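Long-range contacts in transketolase (Campylobacter jejuni, PDB 3L84), which is a dimeric enzyme of the transketolase family, whose chain combines two domains of the thiamine diphosphate-binding type with a C-terminal transketolase domain: residues Arg341-Ala352 with Ser368-Met376; Phe358-Asn369 with Phe407-Phe415. All coordinates share one frame; numbering follows the deposited sequence. Where two conformers were deposited one is given.

Interactions 1 and 2 lie side by side within the pyrimidine binding domain, their centres about 9 Å apart. They share S368 and N369 of helix 366-369, and helix 340-354 of interaction 1 leads directly into strand 358-362 of interaction 2. The two contacts touch: T371 CG2 of interaction 1 lies 3.6 Å from A412 CB of interaction 2, and the backbone A352 N lies 3.7 Å from F358 CD2. Interaction 2 forms part of the buried parallel sheet, and interaction 1 ties a helix and a loop over it. In this family the cofactor sites lie between subunits; here D364, in the loop of interaction 2, hydrogen-bonds to the second subunit.

Interaction 1: residues Arg341-Ala352 with Ser368-Met376; sequences RDSNGEILNVLA and SNKTELHSM
R341 places CG between its backbone N and carbonyl carbon (chi1 63°) and then runs extended as far as NE, carrying its guanidinium to S368, whereas K370 bends at chi2 (-59°) and again at chi4, bringing its amine round to D342. R341 NH1 donates to S368 O over 2.9 Å. The N-H...O angle of 161°, the donor's place on a carbonyl lone pair and the acceptor's place in the guanidinium plane all mark a well-aligned bond. At the same edge a water 2.8 Å from R341 NH1 bridges to S368 OG. K370 CE sits over one face of the guanidinium, offset toward its rim, and K370 NZ makes a salt bridge with D342 OD1 on the syn side at 2.9 Å. The carboxylate probably offsets the proximity of the two positive charges.

Lacking a side chain, G345 lets the helix come close to the chain just past helix 366-369: its CA is 3.1 Å from K370 O. One turn on, the amide of N349 clasps the loop backbone, receiving H374 N at OD1 (2.8 Å) and giving ND2 to E372 O (2.9 Å). ND2 also donates to G345 O, whose other donor, N349 N, arrives from the opposite face of that carbonyl plane. Three bonds thus fix the rotation of the amide, which lies nearly parallel to the H374 ring. Beyond it, L373 CD2 lies 4.0 Å from both L348 CB and A352 CB.

Helix 340-354 lies against the parallel sheet of the pyrimidine binding domain: L348, L351 and A352 rest on F358 of strand 358-362, while I347 and L351 pack against helix 476-488. The loop closes with a type II beta turn (L373-M376), L373 N bonds to N384 OD1 and T371 touches A412 of strand 408-414.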
loop_
_atom_site.group_PDB
_atom_site.type_symbol
_atom_site.label_atom_id
_atom_site.label_comp_id
_atom_site.label_asym_id
_atom_site.label_seq_id
_atom_site.Cartn_x
_atom_site.Cartn_y
_atom_site.Cartn_z
ATOM N N ARG A 341 15.307 -1.871 17.907
ATOM C CA ARG A 341 15.898 -1.366 16.664
ATOM C C ARG A 341 17.435 -1.428 16.747
ATOM O O ARG A 341 18.100 -1.640 15.730
ATOM C CB ARG A 341 15.442 0.055 16.314
ATOM C CG ARG A 341 15.823 1.149 17.275
ATOM C CD ARG A 341 15.412 2.482 16.723
ATOM N NE ARG A 341 15.557 3.568 17.695
ATOM C CZ ARG A 341 15.613 4.864 17.405
ATOM N NH1 ARG A 341 15.689 5.303 16.162
ATOM N NH2 ARG A 341 15.652 5.741 18.413
ATOM N N ASP A 342 17.999 -1.182 17.925
ATOM C CA ASP A 342 19.433 -1.151 18.141
ATOM C C ASP A 342 20.037 -2.540 18.203
ATOM O O ASP A 342 21.073 -2.785 17.569
ATOM C CB ASP A 342 19.765 -0.359 19.413
ATOM C CG ASP A 342 19.467 1.106 19.290
ATOM O OD1 ASP A 342 19.557 1.666 18.185
ATOM O OD2 ASP A 342 19.176 1.748 20.325
ATOM N N SER A 343 19.436 -3.485 18.937
ATOM C CA SER A 343 19.905 -4.858 18.853
ATOM C C SER A 343 19.831 -5.333 17.415
ATOM O O SER A 343 20.757 -5.976 16.915
ATOM C CB SER A 343 19.129 -5.795 19.777
ATOM O OG SER A 343 17.730 -5.732 19.550
ATOM N N ASN A 344 18.748 -5.012 16.724
ATOM C CA ASN A 344 18.601 -5.496 15.350
ATOM C C ASN A 344 19.664 -4.926 14.443
ATOM O O ASN A 344 20.202 -5.666 13.600
ATOM C CB ASN A 344 17.185 -5.242 14.847
ATOM C CG ASN A 344 16.937 -5.910 13.522
ATOM O OD1 ASN A 344 17.009 -5.258 12.431
ATOM N ND2 ASN A 344 16.709 -7.176 13.568
ATOM N N GLY A 345 19.993 -3.652 14.579
ATOM C CA GLY A 345 21.014 -3.057 13.751
ATOM C C GLY A 345 22.356 -3.735 13.962
ATOM O O GLY A 345 23.110 -3.958 13.000
ATOM N N GLU A 346 22.683 -4.072 15.208
ATOM C CA GLU A 346 23.918 -4.807 15.452
ATOM C C GLU A 346 23.918 -6.188 14.809
ATOM O O GLU A 346 24.923 -6.622 14.238
ATOM C CB GLU A 346 24.100 -4.944 16.952
ATOM C CG GLU A 346 24.375 -3.616 17.622
ATOM C CD GLU A 346 25.776 -3.426 17.971
ATOM O OE1 GLU A 346 26.029 -3.297 19.193
ATOM O OE2 GLU A 346 26.623 -3.439 17.038
ATOM N N ILE A 347 22.769 -6.846 14.811
ATOM C CA ILE A 347 22.641 -8.137 14.155
ATOM C C ILE A 347 22.823 -7.993 12.645
ATOM O O ILE A 347 23.506 -8.796 12.021
ATOM C CB ILE A 347 21.318 -8.817 14.509
ATOM C CG1 ILE A 347 21.268 -9.116 16.018
ATOM C CG2 ILE A 347 21.162 -10.099 13.687
ATOM C CD1 ILE A 347 19.835 -9.410 16.553
ATOM N N LEU A 348 22.205 -6.976 12.060
ATOM C CA LEU A 348 22.342 -6.750 10.596
ATOM C C LEU A 348 23.793 -6.593 10.221
ATOM O O LEU A 348 24.266 -7.130 9.201
ATOM C CB LEU A 348 21.578 -5.519 10.155
ATOM C CG LEU A 348 20.062 -5.602 10.157
ATOM C CD1 LEU A 348 19.460 -4.206 9.898
ATOM C CD2 LEU A 348 19.540 -6.671 9.192
ATOM N N ASN A 349 24.555 -5.897 11.070
ATOM C CA ASN A 349 25.993 -5.753 10.826
ATOM C C ASN A 349 26.767 -7.065 10.933
ATOM O O ASN A 349 27.623 -7.322 10.097
ATOM C CB ASN A 349 26.556 -4.676 11.750
ATOM C CG ASN A 349 26.391 -3.286 11.176
ATOM O OD1 ASN A 349 27.272 -2.788 10.507
ATOM N ND2 ASN A 349 25.217 -2.694 11.359
ATOM N N VAL A 350 26.451 -7.913 11.900
ATOM C CA VAL A 350 27.082 -9.226 12.006
ATOM C C VAL A 350 26.737 -10.078 10.784
ATOM O O VAL A 350 27.598 -10.757 10.219
ATOM C CB VAL A 350 26.626 -9.933 13.299
ATOM C CG1 VAL A 350 27.012 -11.410 13.296
ATOM C CG2 VAL A 350 27.234 -9.242 14.543
ATOM N N LEU A 351 25.488 -10.033 10.344
ATOM C CA LEU A 351 25.076 -10.815 9.179
ATOM C C LEU A 351 25.791 -10.353 7.928
ATOM O O LEU A 351 26.295 -11.191 7.158
ATOM C CB LEU A 351 23.552 -10.792 8.993
ATOM C CG LEU A 351 22.766 -11.470 10.125
ATOM C CD1 LEU A 351 21.246 -11.278 9.930
ATOM C CD2 LEU A 351 23.108 -12.915 10.185
ATOM N N ALA A 352 25.891 -9.046 7.743
ATOM C CA ALA A 352 26.569 -8.512 6.557
ATOM C C ALA A 352 28.043 -8.871 6.583
ATOM O O ALA A 352 28.621 -9.076 5.509
ATOM C CB ALA A 352 26.366 -6.995 6.487
ATOM N N SER A 368 17.218 6.256 11.536
ATOM C CA SER A 368 16.139 5.914 12.484
ATOM C C SER A 368 15.889 4.419 12.565
ATOM O O SER A 368 15.565 3.925 13.637
ATOM C CB SER A 368 14.842 6.590 12.078
ATOM O OG SER A 368 14.963 7.996 12.106
ATOM N N ASN A 369 16.003 3.696 11.454
ATOM C CA ASN A 369 15.797 2.241 11.447
ATOM C C ASN A 369 17.029 1.488 11.960
ATOM O O ASN A 369 16.938 0.288 12.195
ATOM C CB ASN A 369 15.479 1.718 10.054
ATOM C CG ASN A 369 14.178 2.229 9.444
ATOM O OD1 ASN A 369 13.207 2.613 10.165
ATOM N ND2 ASN A 369 14.118 2.194 8.165
ATOM N N LYS A 370 18.166 2.178 12.075
ATOM C CA LYS A 370 19.451 1.616 12.508
ATOM C C LYS A 370 19.970 0.529 11.592
ATOM O O LYS A 370 20.572 -0.480 12.034
ATOM C CB LYS A 370 19.379 1.132 13.954
ATOM C CG LYS A 370 18.933 2.197 14.943
ATOM C CD LYS A 370 19.848 3.397 14.961
ATOM C CE LYS A 370 19.388 4.475 15.953
ATOM N NZ LYS A 370 20.132 4.315 17.229
ATOM N N THR A 371 19.840 0.743 10.283
ATOM C CA THR A 371 20.199 -0.249 9.296
ATOM C C THR A 371 21.541 -0.021 8.616
ATOM O O THR A 371 21.956 -0.850 7.810
ATOM C CB THR A 371 19.088 -0.313 8.197
ATOM O OG1 THR A 371 18.765 1.027 7.755
ATOM C CG2 THR A 371 17.848 -0.942 8.786
ATOM N N GLU A 372 22.258 1.051 8.929
ATOM C CA GLU A 372 23.571 1.235 8.303
ATOM C C GLU A 372 24.474 0.053 8.590
ATOM O O GLU A 372 24.667 -0.339 9.735
ATOM C CB GLU A 372 24.238 2.534 8.792
ATOM C CG GLU A 372 25.604 2.862 8.139
ATOM C CD GLU A 372 26.179 4.194 8.602
ATOM O OE1 GLU A 372 25.494 4.986 9.277
ATOM O OE2 GLU A 372 27.380 4.426 8.324
ATOM N N LEU A 373 25.086 -0.458 7.515
ATOM C CA LEU A 373 26.048 -1.528 7.572
ATOM C C LEU A 373 27.404 -0.818 7.577
ATOM O O LEU A 373 27.914 -0.365 6.540
ATOM C CB LEU A 373 25.873 -2.484 6.398
ATOM C CG LEU A 373 24.471 -3.071 6.273
ATOM C CD1 LEU A 373 24.383 -3.825 4.947
ATOM C CD2 LEU A 373 24.059 -3.911 7.494
ATOM N N HIS A 374 27.949 -0.645 8.771
ATOM C CA HIS A 374 29.055 0.264 9.009
ATOM C C HIS A 374 30.314 -0.140 8.298
ATOM O O HIS A 374 30.759 -1.270 8.416
ATOM C CB HIS A 374 29.324 0.364 10.503
ATOM C CG HIS A 374 28.189 0.927 11.274
ATOM N ND1 HIS A 374 27.800 2.247 11.174
ATOM C CD2 HIS A 374 27.345 0.343 12.150
ATOM C CE1 HIS A 374 26.759 2.445 11.961
ATOM N NE2 HIS A 374 26.460 1.304 12.555
ATOM N N SER A 375 30.884 0.817 7.572
ATOM C CA SER A 375 32.125 0.624 6.795
ATOM C C SER A 375 31.994 -0.402 5.668
ATOM O O SER A 375 33.010 -0.881 5.155
ATOM C CB SER A 375 33.296 0.267 7.721
ATOM O OG SER A 375 33.513 1.330 8.638
HETATM N N MSE A 376 30.759 -0.727 5.253
HETATM C CA MSE A 376 30.553 -1.690 4.176
HETATM C C MSE A 376 30.159 -1.041 2.844
HETATM O O MSE A 376 29.931 -1.735 1.857
HETATM C CB MSE A 376 29.579 -2.777 4.622
HETATM C CG MSE A 376 29.970 -3.342 5.990
HETATM SE SE MSE A 376 29.382 -5.177 6.341
HETATM C CE MSE A 376 30.501 -5.977 4.995
HETATM O O HOH W 1 17.200 -2.343 13.077
HETATM O O HOH W 2 15.725 7.992 15.249
#

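Interaction 2: residues Phe358-Asn369 with Phe407-Phe415; sequences FLGGSADLGPSN and FLPFSATFF
Two neighbouring parallel strands of the domain's central sheet, 358-362 and 408-414, pair in register from F358 with L408 to S362 with A412; their axes come within 4.7 Å and are inclined at 15°. L359 N donates to L408 O and L359 O accepts from F410 N (3.0 Å), after which G361 N reaches F410 O. The A412 N to G361 O bond is weak, but A363 N approaches A412 O almost along the carbonyl axis, at 3.1 Å.

With CG held between its backbone N and carbonyl carbon (chi1 70°), F410 folds its ring back across the partner strand. G360 CA lies 3.7 Å from the ring centroid, over the face, a CH-pi contact; the backbone angles of G360 are those of a glycine. F358 CE2 approaches F410 CD2 at 3.6 Å, the two rings meeting obliquely.

In this parallel alpha/beta fold the sheet continues through strand 384-386 beside 358-362 and strand 436-440 beside 408-414. Past the strand end an ST motif shapes the turn: S362 OG accepts from L365 N at 3.0 Å. L365, at the N-cap position of helix 366-369, sets CD1 over the centre of the F414 ring, 3.5 Å from its centroid. S368 CB adds a second contact at F414 CE1. N369 lays its amide alongside T413, while its OD1 is bonded to T440 OG1. A water links A363 O to T413 OG1. In the turn before L365, D364 points away from strand 408-414, and its carboxylate accepts from S185 OG, I186 N and E187 N of the second subunit.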
loop_
_atom_site.group_PDB
_atom_site.type_symbol
_atom_site.label_atom_id
_atom_site.label_comp_id
_atom_site.label_asym_id
_atom_site.label_seq_id
_atom_site.Cartn_x
_atom_site.Cartn_y
_atom_site.Cartn_z
ATOM N N PHE A 358 24.541 -10.915 1.803
ATOM C CA PHE A 358 23.572 -10.215 2.639
ATOM C C PHE A 358 23.716 -8.713 2.468
ATOM O O PHE A 358 24.780 -8.166 2.686
ATOM C CB PHE A 358 23.773 -10.628 4.088
ATOM C CG PHE A 358 22.703 -10.150 5.014
ATOM C CD1 PHE A 358 21.579 -10.935 5.294
ATOM C CD2 PHE A 358 22.811 -8.912 5.637
ATOM C CE1 PHE A 358 20.603 -10.491 6.165
ATOM C CE2 PHE A 358 21.818 -8.479 6.531
ATOM C CZ PHE A 358 20.722 -9.267 6.771
ATOM N N LEU A 359 22.642 -8.026 2.102
ATOM C CA LEU A 359 22.694 -6.593 1.845
ATOM C C LEU A 359 21.268 -6.061 1.899
ATOM O O LEU A 359 20.313 -6.814 2.033
ATOM C CB LEU A 359 23.364 -6.271 0.499
ATOM C CG LEU A 359 22.519 -6.385 -0.791
ATOM C CD1 LEU A 359 23.403 -6.010 -2.028
ATOM C CD2 LEU A 359 21.852 -7.718 -1.018
ATOM N N GLY A 360 21.132 -4.749 1.830
ATOM C CA GLY A 360 19.797 -4.163 1.853
ATOM C C GLY A 360 19.861 -2.714 2.185
ATOM O O GLY A 360 20.909 -2.056 2.082
ATOM N N GLY A 361 18.734 -2.191 2.628
ATOM C CA GLY A 361 18.687 -0.788 2.968
ATOM C C GLY A 361 17.333 -0.358 3.426
ATOM O O GLY A 361 16.445 -1.199 3.683
ATOM N N SER A 362 17.192 0.952 3.544
ATOM C CA SER A 362 15.995 1.597 4.070
ATOM C C SER A 362 15.451 2.564 3.033
ATOM O O SER A 362 16.158 3.061 2.142
ATOM C CB SER A 362 16.405 2.371 5.342
ATOM O OG SER A 362 15.306 3.116 5.881
ATOM N N ALA A 363 14.165 2.867 3.181
ATOM C CA ALA A 363 13.509 3.886 2.378
ATOM C C ALA A 363 13.700 5.261 3.003
ATOM O O ALA A 363 12.802 5.835 3.625
ATOM C CB ALA A 363 11.996 3.545 2.180
ATOM N N ASP A 364 14.927 5.756 2.922
ATOM C CA ASP A 364 15.360 7.033 3.461
ATOM C C ASP A 364 15.201 7.154 4.963
ATOM O O ASP A 364 14.902 8.237 5.455
ATOM C CB ASP A 364 14.668 8.236 2.816
ATOM C CG ASP A 364 15.406 9.568 3.077
ATOM O OD1 ASP A 364 16.642 9.590 2.925
ATOM O OD2 ASP A 364 14.743 10.572 3.440
ATOM N N LEU A 365 15.298 6.075 5.707
ATOM C CA LEU A 365 15.188 6.146 7.179
ATOM C C LEU A 365 16.336 5.417 7.859
ATOM O O LEU A 365 16.214 5.070 9.038
ATOM C CB LEU A 365 13.850 5.594 7.651
ATOM C CG LEU A 365 12.636 6.418 7.333
ATOM C CD1 LEU A 365 11.355 5.647 7.705
ATOM C CD2 LEU A 365 12.687 7.752 8.081
ATOM N N GLY A 366 17.458 5.214 7.176
ATOM C CA GLY A 366 18.570 4.481 7.777
ATOM C C GLY A 366 18.934 4.900 9.203
ATOM O O GLY A 366 19.121 4.035 10.067
ATOM N N PRO A 367 19.078 6.206 9.460
ATOM C CA PRO A 367 19.506 6.617 10.788
ATOM C C PRO A 367 18.500 6.259 11.868
ATOM O O PRO A 367 18.886 6.045 13.012
ATOM C CB PRO A 367 19.627 8.157 10.643
ATOM C CG PRO A 367 19.949 8.351 9.207
ATOM C CD PRO A 367 19.104 7.338 8.503
ATOM N N SER A 368 17.218 6.256 11.536
ATOM C CA SER A 368 16.139 5.914 12.484
ATOM C C SER A 368 15.889 4.419 12.565
ATOM O O SER A 368 15.565 3.925 13.637
ATOM C CB SER A 368 14.842 6.590 12.078
ATOM O OG SER A 368 14.963 7.996 12.106
ATOM N N ASN A 369 16.003 3.696 11.454
ATOM C CA ASN A 369 15.797 2.241 11.447
ATOM C C ASN A 369 17.029 1.488 11.960
ATOM O O ASN A 369 16.938 0.288 12.195
ATOM C CB ASN A 369 15.479 1.718 10.054
ATOM C CG ASN A 369 14.178 2.229 9.444
ATOM O OD1 ASN A 369 13.207 2.613 10.165
ATOM N ND2 ASN A 369 14.118 2.194 8.165
ATOM N N PHE A 407 21.728 -13.568 -3.398
ATOM C CA PHE A 407 21.521 -12.488 -2.425
ATOM C C PHE A 407 20.490 -12.813 -1.363
ATOM O O PHE A 407 19.539 -13.575 -1.591
ATOM C CB PHE A 407 21.113 -11.187 -3.112
ATOM C CG PHE A 407 22.127 -10.657 -4.084
ATOM C CD1 PHE A 407 23.372 -10.260 -3.650
ATOM C CD2 PHE A 407 21.856 -10.618 -5.429
ATOM C CE1 PHE A 407 24.313 -9.776 -4.541
ATOM C CE2 PHE A 407 22.792 -10.138 -6.342
ATOM C CZ PHE A 407 24.044 -9.738 -5.861
ATOM N N LEU A 408 20.719 -12.222 -0.195
ATOM C CA LEU A 408 19.853 -12.287 0.992
ATOM C C LEU A 408 19.512 -10.834 1.353
ATOM O O LEU A 408 20.308 -10.194 2.076
ATOM C CB LEU A 408 20.601 -12.972 2.126
ATOM C CG LEU A 408 20.876 -14.449 1.882
ATOM C CD1 LEU A 408 22.008 -14.941 2.767
ATOM C CD2 LEU A 408 19.636 -15.263 2.089
ATOM N N PRO A 409 18.403 -10.309 0.839
ATOM C CA PRO A 409 18.130 -8.884 0.992
ATOM C C PRO A 409 17.244 -8.556 2.179
ATOM O O PRO A 409 16.398 -9.353 2.601
ATOM C CB PRO A 409 17.396 -8.542 -0.287
ATOM C CG PRO A 409 16.570 -9.769 -0.523
ATOM C CD PRO A 409 17.471 -10.918 -0.117
ATOM N N PHE A 410 17.412 -7.334 2.685
ATOM C CA PHE A 410 16.469 -6.773 3.655
ATOM C C PHE A 410 15.977 -5.414 3.218
ATOM O O PHE A 410 16.682 -4.627 2.604
ATOM C CB PHE A 410 17.050 -6.706 5.108
ATOM C CG PHE A 410 18.147 -5.692 5.313
ATOM C CD1 PHE A 410 17.841 -4.353 5.599
ATOM C CD2 PHE A 410 19.467 -6.058 5.178
ATOM C CE1 PHE A 410 18.871 -3.428 5.780
ATOM C CE2 PHE A 410 20.488 -5.134 5.360
ATOM C CZ PHE A 410 20.177 -3.825 5.662
ATOM N N SER A 411 14.687 -5.170 3.506
ATOM C CA SER A 411 13.964 -3.913 3.262
ATOM C C SER A 411 13.588 -3.310 4.587
ATOM O O SER A 411 13.048 -4.028 5.434
ATOM C CB SER A 411 12.657 -4.176 2.490
ATOM O OG SER A 411 12.916 -4.774 1.223
ATOM N N ALA A 412 13.815 -2.013 4.798
ATOM C CA ALA A 412 13.551 -1.371 6.078
ATOM C C ALA A 412 12.748 -0.111 5.941
ATOM O O ALA A 412 12.996 0.716 5.057
ATOM C CB ALA A 412 14.872 -1.102 6.838
ATOM N N THR A 413 11.819 0.075 6.874
ATOM C CA THR A 413 11.097 1.332 7.049
ATOM C C THR A 413 10.437 1.327 8.427
ATOM O O THR A 413 10.586 0.361 9.211
ATOM C CB THR A 413 10.055 1.563 5.907
ATOM O OG1 THR A 413 9.447 2.854 6.062
ATOM C CG2 THR A 413 8.963 0.477 5.858
ATOM N N PHE A 414 9.745 2.392 8.757
ATOM C CA PHE A 414 8.919 2.373 9.957
ATOM C C PHE A 414 7.771 1.408 9.762
ATOM O O PHE A 414 7.201 1.266 8.652
ATOM C CB PHE A 414 8.282 3.750 10.209
ATOM C CG PHE A 414 9.238 4.865 10.616
ATOM C CD1 PHE A 414 10.389 4.628 11.330
ATOM C CD2 PHE A 414 8.927 6.197 10.295
ATOM C CE1 PHE A 414 11.234 5.671 11.707
ATOM C CE2 PHE A 414 9.781 7.226 10.695
ATOM C CZ PHE A 414 10.902 6.958 11.403
ATOM N N PHE A 415 7.330 0.778 10.849
ATOM C CA PHE A 415 6.239 -0.189 10.756
ATOM C C PHE A 415 4.970 0.450 10.196
ATOM O O PHE A 415 4.226 -0.202 9.464
ATOM C CB PHE A 415 5.998 -0.800 12.150
ATOM C CG PHE A 415 5.122 -2.041 12.193
ATOM C CD1 PHE A 415 5.086 -2.960 11.151
ATOM C CD2 PHE A 415 4.394 -2.316 13.343
ATOM C CE1 PHE A 415 4.330 -4.127 11.263
ATOM C CE2 PHE A 415 3.660 -3.481 13.452
ATOM C CZ PHE A 415 3.624 -4.350 12.420
HETATM O O HOH W 3 10.289 5.081 4.669
#